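Long-range contacts in hypothetical protein PH0226 (Pyrococcus horikoshii, PDB 1VE3), which binds S-adenosylmethionine and probably acts as a methyltransferase whose methyl acceptor is unknown: residues M140-L145 / Y218-V223; L201-Y206 / T222-K227. One frame throughout, in Å; residues are numbered along the deposited sequence.

Contact 1: M140-L145 / Y218-V223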
loop_
_atom_site.group_PDB
_atom_site.type_symbol
_atom_site.label_atom_id
_atom_site.label_comp_id
_atom_site.label_asym_id
_atom_site.label_seq_id
_atom_site.Cartn_x
_atom_site.Cartn_y
_atom_site.Cartn_z
HETATM N N MSE A 140 12.637 -8.971 13.581
HETATM C CA MSE A 140 11.211 -9.256 13.532
HETATM C C MSE A 140 10.322 -8.046 13.814
HETATM O O MSE A 140 10.700 -7.106 14.516
HETATM C CB MSE A 140 10.846 -10.445 14.455
HETATM C CG MSE A 140 10.565 -10.164 15.928
HETATM SE SE MSE A 140 9.697 -11.719 16.830
HETATM C CE MSE A 140 7.872 -11.150 16.691
ATOM N N TYR A 141 9.143 -8.067 13.212
ATOM C CA TYR A 141 8.173 -7.004 13.380
ATOM C C TYR A 141 6.900 -7.677 13.843
ATOM O O TYR A 141 6.446 -8.650 13.237
ATOM C CB TYR A 141 7.923 -6.281 12.055
ATOM C CG TYR A 141 6.757 -5.320 12.118
ATOM C CD1 TYR A 141 6.883 -4.071 12.730
ATOM C CD2 TYR A 141 5.522 -5.669 11.584
ATOM C CE1 TYR A 141 5.796 -3.198 12.803
ATOM C CE2 TYR A 141 4.435 -4.807 11.653
ATOM C CZ TYR A 141 4.574 -3.577 12.260
ATOM O OH TYR A 141 3.480 -2.740 12.336
ATOM N N PHE A 142 6.335 -7.179 14.932
ATOM C CA PHE A 142 5.114 -7.767 15.456
ATOM C C PHE A 142 4.259 -6.706 16.104
ATOM O O PHE A 142 4.716 -5.591 16.380
ATOM C CB PHE A 142 5.425 -8.872 16.481
ATOM C CG PHE A 142 6.074 -8.373 17.747
ATOM C CD1 PHE A 142 7.425 -8.022 17.767
ATOM C CD2 PHE A 142 5.330 -8.226 18.912
ATOM C CE1 PHE A 142 8.023 -7.529 18.931
ATOM C CE2 PHE A 142 5.916 -7.735 20.076
ATOM C CZ PHE A 142 7.265 -7.385 20.087
ATOM N N THR A 143 3.011 -7.065 16.354
ATOM C CA THR A 143 2.077 -6.150 16.970
ATOM C C THR A 143 1.713 -6.675 18.349
ATOM O O THR A 143 1.439 -7.862 18.515
ATOM C CB THR A 143 0.808 -6.012 16.100
ATOM O OG1 THR A 143 1.181 -5.474 14.827
ATOM C CG2 THR A 143 -0.215 -5.091 16.757
ATOM N N ASP A 144 1.742 -5.789 19.339
ATOM C CA ASP A 144 1.381 -6.168 20.692
ATOM C C ASP A 144 -0.141 -6.276 20.671
ATOM O O ASP A 144 -0.856 -5.316 20.980
ATOM C CB ASP A 144 1.827 -5.094 21.686
ATOM C CG ASP A 144 1.595 -5.503 23.134
ATOM O OD1 ASP A 144 0.512 -6.049 23.433
ATOM O OD2 ASP A 144 2.488 -5.264 23.977
ATOM N N LEU A 145 -0.629 -7.447 20.279
ATOM C CA LEU A 145 -2.079 -7.442 20.185
ATOM C C LEU A 145 -2.713 -7.530 21.570
ATOM O O LEU A 145 -3.863 -7.167 21.780
ATOM C CB LEU A 145 -2.507 -8.642 19.340
ATOM C CG LEU A 145 -3.985 -8.586 18.947
ATOM C CD1 LEU A 145 -4.672 -7.310 19.442
ATOM C CD2 LEU A 145 -4.200 -8.627 17.434
ATOM N N TYR A 218 1.225 0.533 18.615
ATOM C CA TYR A 218 1.662 -0.623 19.386
ATOM C C TYR A 218 2.409 -1.708 18.627
ATOM O O TYR A 218 2.294 -2.885 18.953
ATOM C CB TYR A 218 0.468 -1.228 20.127
ATOM C CG TYR A 218 0.342 -0.730 21.553
ATOM C CD1 TYR A 218 -0.910 -0.517 22.133
ATOM C CD2 TYR A 218 1.480 -0.484 22.328
ATOM C CE1 TYR A 218 -1.026 -0.068 23.454
ATOM C CE2 TYR A 218 1.376 -0.040 23.645
ATOM C CZ TYR A 218 0.121 0.167 24.202
ATOM O OH TYR A 218 0.015 0.603 25.504
ATOM N N SER A 219 3.186 -1.315 17.626
ATOM C CA SER A 219 3.960 -2.281 16.855
ATOM C C SER A 219 5.446 -2.035 17.051
ATOM O O SER A 219 5.869 -0.907 17.333
ATOM C CB SER A 219 3.589 -2.197 15.374
ATOM O OG SER A 219 2.272 -2.668 15.179
ATOM N N TYR A 220 6.239 -3.092 16.906
ATOM C CA TYR A 220 7.682 -2.989 17.113
ATOM C C TYR A 220 8.549 -3.717 16.113
ATOM O O TYR A 220 8.233 -4.829 15.687
ATOM C CB TYR A 220 8.047 -3.523 18.495
ATOM C CG TYR A 220 7.343 -2.817 19.613
ATOM C CD1 TYR A 220 7.873 -1.657 20.178
ATOM C CD2 TYR A 220 6.114 -3.274 20.069
ATOM C CE1 TYR A 220 7.190 -0.974 21.167
ATOM C CE2 TYR A 220 5.424 -2.601 21.050
ATOM C CZ TYR A 220 5.962 -1.452 21.596
ATOM O OH TYR A 220 5.256 -0.783 22.563
ATOM N N LEU A 221 9.653 -3.077 15.737
ATOM C CA LEU A 221 10.629 -3.677 14.847
ATOM C C LEU A 221 11.806 -3.901 15.779
ATOM O O LEU A 221 12.344 -2.944 16.329
ATOM C CB LEU A 221 11.051 -2.722 13.734
ATOM C CG LEU A 221 12.149 -3.326 12.863
ATOM C CD1 LEU A 221 11.541 -4.334 11.908
ATOM C CD2 LEU A 221 12.862 -2.233 12.101
ATOM N N THR A 222 12.191 -5.158 15.974
ATOM C CA THR A 222 13.304 -5.465 16.868
ATOM C C THR A 222 14.472 -6.134 16.158
ATOM O O THR A 222 14.278 -6.997 15.307
ATOM C CB THR A 222 12.853 -6.388 18.015
ATOM O OG1 THR A 222 11.773 -5.773 18.727
ATOM C CG2 THR A 222 14.009 -6.626 18.976
ATOM N N VAL A 223 15.689 -5.729 16.511
ATOM C CA VAL A 223 16.888 -6.306 15.918
ATOM C C VAL A 223 17.610 -7.138 16.982
ATOM O O VAL A 223 18.008 -6.621 18.022
ATOM C CB VAL A 223 17.825 -5.203 15.371
ATOM C CG1 VAL A 223 19.064 -5.829 14.747
ATOM C CG2 VAL A 223 17.082 -4.376 14.317
HETATM O O HOH W 1 3.389 -2.483 23.962
#

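Contact 2: L201-Y206 / T222-K227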
loop_
_atom_site.group_PDB
_atom_site.type_symbol
_atom_site.label_atom_id
_atom_site.label_comp_id
_atom_site.label_asym_id
_atom_site.label_seq_id
_atom_site.Cartn_x
_atom_site.Cartn_y
_atom_site.Cartn_z
ATOM N N LEU A 201 10.685 -11.850 26.500
ATOM C CA LEU A 201 10.996 -12.992 27.404
ATOM C C LEU A 201 11.523 -14.287 26.709
ATOM O O LEU A 201 12.495 -14.899 27.132
ATOM C CB LEU A 201 9.740 -13.313 28.216
ATOM C CG LEU A 201 10.003 -14.340 29.322
ATOM C CD1 LEU A 201 11.171 -13.939 30.223
ATOM C CD2 LEU A 201 8.800 -14.540 30.244
ATOM N N LEU A 202 10.821 -14.662 25.624
ATOM C CA LEU A 202 11.213 -15.891 24.962
ATOM C C LEU A 202 12.441 -15.506 24.179
ATOM O O LEU A 202 13.342 -16.332 24.025
ATOM C CB LEU A 202 10.102 -16.391 24.092
ATOM C CG LEU A 202 8.902 -17.037 24.801
ATOM C CD1 LEU A 202 7.906 -17.565 23.770
ATOM C CD2 LEU A 202 9.384 -18.182 25.682
ATOM N N ALA A 203 12.484 -14.286 23.656
ATOM C CA ALA A 203 13.630 -13.851 22.872
ATOM C C ALA A 203 14.901 -13.851 23.728
ATOM O O ALA A 203 15.971 -14.235 23.253
ATOM C CB ALA A 203 13.381 -12.449 22.298
ATOM N N LYS A 204 14.771 -13.441 24.989
ATOM C CA LYS A 204 15.915 -13.383 25.909
ATOM C C LYS A 204 16.608 -14.726 26.139
ATOM O O LYS A 204 17.728 -14.765 26.661
ATOM C CB LYS A 204 15.486 -12.809 27.262
ATOM C CG LYS A 204 15.113 -11.333 27.243
ATOM C CD LYS A 204 14.733 -10.857 28.633
ATOM C CE LYS A 204 14.363 -9.372 28.649
ATOM N NZ LYS A 204 15.502 -8.476 28.290
ATOM N N LEU A 205 15.954 -15.823 25.762
ATOM C CA LEU A 205 16.554 -17.143 25.940
ATOM C C LEU A 205 17.548 -17.446 24.823
ATOM O O LEU A 205 18.444 -18.278 24.988
ATOM C CB LEU A 205 15.486 -18.247 25.944
ATOM C CG LEU A 205 14.275 -18.142 26.875
ATOM C CD1 LEU A 205 13.506 -19.467 26.850
ATOM C CD2 LEU A 205 14.719 -17.812 28.294
ATOM N N TYR A 206 17.399 -16.760 23.695
ATOM C CA TYR A 206 18.257 -17.013 22.542
ATOM C C TYR A 206 18.996 -15.814 21.972
ATOM O O TYR A 206 19.987 -15.984 21.266
ATOM C CB TYR A 206 17.420 -17.648 21.426
ATOM C CG TYR A 206 16.587 -18.820 21.898
ATOM C CD1 TYR A 206 17.188 -20.024 22.253
ATOM C CD2 TYR A 206 15.203 -18.700 22.056
ATOM C CE1 TYR A 206 16.441 -21.081 22.758
ATOM C CE2 TYR A 206 14.442 -19.747 22.562
ATOM C CZ TYR A 206 15.068 -20.937 22.914
ATOM O OH TYR A 206 14.333 -21.973 23.437
ATOM N N THR A 222 12.191 -5.158 15.974
ATOM C CA THR A 222 13.304 -5.465 16.868
ATOM C C THR A 222 14.472 -6.134 16.158
ATOM O O THR A 222 14.278 -6.997 15.307
ATOM C CB THR A 222 12.853 -6.388 18.015
ATOM O OG1 THR A 222 11.773 -5.773 18.727
ATOM C CG2 THR A 222 14.009 -6.626 18.976
ATOM N N VAL A 223 15.689 -5.729 16.511
ATOM C CA VAL A 223 16.888 -6.306 15.918
ATOM C C VAL A 223 17.610 -7.138 16.982
ATOM O O VAL A 223 18.008 -6.621 18.022
ATOM C CB VAL A 223 17.825 -5.203 15.371
ATOM C CG1 VAL A 223 19.064 -5.829 14.747
ATOM C CG2 VAL A 223 17.082 -4.376 14.317
ATOM N N TYR A 224 17.774 -8.427 16.710
ATOM C CA TYR A 224 18.413 -9.343 17.653
ATOM C C TYR A 224 19.702 -9.974 17.137
ATOM O O TYR A 224 19.871 -10.183 15.939
ATOM C CB TYR A 224 17.439 -10.474 18.024
ATOM C CG TYR A 224 16.320 -10.079 18.965
ATOM C CD1 TYR A 224 16.588 -9.721 20.283
ATOM C CD2 TYR A 224 14.994 -10.080 18.542
ATOM C CE1 TYR A 224 15.568 -9.377 21.159
ATOM C CE2 TYR A 224 13.959 -9.741 19.411
ATOM C CZ TYR A 224 14.254 -9.391 20.717
ATOM O OH TYR A 224 13.243 -9.056 21.586
ATOM N N ASN A 225 20.605 -10.286 18.063
ATOM C CA ASN A 225 21.865 -10.940 17.732
ATOM C C ASN A 225 21.837 -12.270 18.481
ATOM O O ASN A 225 21.494 -12.313 19.661
ATOM C CB ASN A 225 23.049 -10.098 18.208
ATOM C CG ASN A 225 23.114 -8.743 17.527
ATOM O OD1 ASN A 225 23.623 -7.781 18.093
ATOM N ND2 ASN A 225 22.604 -8.668 16.300
ATOM N N PRO A 226 22.194 -13.370 17.802
ATOM C CA PRO A 226 22.210 -14.709 18.393
ATOM C C PRO A 226 23.288 -14.912 19.452
ATOM O O PRO A 226 24.339 -14.277 19.408
ATOM C CB PRO A 226 22.424 -15.610 17.183
ATOM C CG PRO A 226 23.297 -14.774 16.313
ATOM C CD PRO A 226 22.638 -13.419 16.396
ATOM N N LYS A 227 23.009 -15.796 20.405
ATOM C CA LYS A 227 23.957 -16.105 21.467
ATOM C C LYS A 227 24.681 -17.405 21.128
ATOM O O LYS A 227 24.256 -18.084 20.166
ATOM C CB LYS A 227 23.238 -16.272 22.804
ATOM C CG LYS A 227 22.500 -15.042 23.281
ATOM C CD LYS A 227 22.040 -15.236 24.713
ATOM C CE LYS A 227 21.277 -14.029 25.218
ATOM N NZ LYS A 227 21.081 -14.115 26.682
ATOM O OXT LYS A 227 25.657 -17.729 21.841
#

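Contact 1: M140-L145 / Y218-V223
Phe142 and Tyr220 face each other as an antiparallel hydrogen-bonded pair, Tyr220 N giving a nearly straight bond of 3.0 Å to Phe142 O. The same ladder is repeated at Met140 (a selenomethionine) with Thr222, and a bond from Asp144 N to Tyr218 O carries it past the end of strand 140-143. On the face of Met140, Phe142, Tyr220 and Thr222, Phe142 has CG lodged between its backbone N and carbonyl carbon (chi1 66°). This brings CE1 to 4.0 Å from Tyr220 CB, while the two rings lie obliquely, their planes 36° apart. On the other face, Tyr141 swings CG away from its backbone N (chi1 170°), and its ring reaches across the neighbouring strand: CD1 comes 3.3 Å from Tyr220 O and CZ 3.5 Å from Ser219 CB. Ser219 OG pairs with Thr143 OG1 at 3.0 Å and is only weakly tied to the Tyr141 hydroxyl. An alanine at Tyr141 takes away the ring and its hydroxyl, and would probably open a gap over Ser219 and the Tyr220 carbonyl. Tyr141 and Thr143 are partly exposed, making this the more solvent-accessible side, although Ser219 is buried. At the far end a water bridges Asp144 OD2 and Tyr220 OH, each 2.9 Å away. Asp144 OD1 caps the following helix at Glu147 N; OD2 also takes the backbone N of Lys196, where helix 196-203 begins. That helix covers Met140 and Phe142 through Val199, and Lys196 makes a cation-pi contact with Tyr220. Strands 104-110 and 207-215 flank the pair within the sheet.

Contact 2: L201-Y206 / T222-K227
Ala203 points its methyl group at the phenol end of Tyr224, CB lying 3.5 Å from OH and 3.6 Å from CZ. The methyl meets the ring obliquely and touches both CE1 and CE2 at longer range, so it sits against the outer end of the ring. Tyr224 holds CG anti to its own carbonyl carbon (chi1 -74°), which sends the ring off the strand toward the helix; Thr222 CG2 rests on one of its faces, toward the rim. Further along, Lys227 lies alongside the turn that follows the helix. Its chain, extended beyond CG, passes the Tyr206 carbonyl, with CG 3.4 Å from Tyr206 O, and its NZ makes a weak bond to Lys204 O. The firmer tie is from backbone: Lys227 N donates to Tyr206 O at 3.1 Å, from a position tilted 20° out of the carbonyl plane. The Tyr206 ring turns the other way, onto helix 118-131, where Tyr206 OH is hydrogen-bonded to Asn122 ND2. Helix 196-203, which precedes strand 207-215 in the chain, packs against the last strand, 219-226; the two strands pair antiparallel, as the C-terminal helix and beta hairpin of the class I, Rossmann-like methyltransferase fold do.

In the fold
Strand 219-226 carries both contacts, whose centres lie 13 Å apart and which share Thr222 and Val223. Along the chain, 140-145 comes first, then 201-206, and both close onto the same C-terminal strand. Contact 1 is strand pairing inside the seven-stranded mixed sheet, where the antiparallel 219-226 is inserted between 136-143 and 207-215. Contact 2 joins the later part of that strand to the end of helix 196-203. The last strand is thus paired edge to edge in contact 1 and met from helix 196-203 on one face of the sheet in contact 2. Contact 1 is the nearer to the cofactor, the Tyr141 side chain being about 7 Å from bound S-adenosylmethionine, whereas contact 2 lies away from the cofactor site.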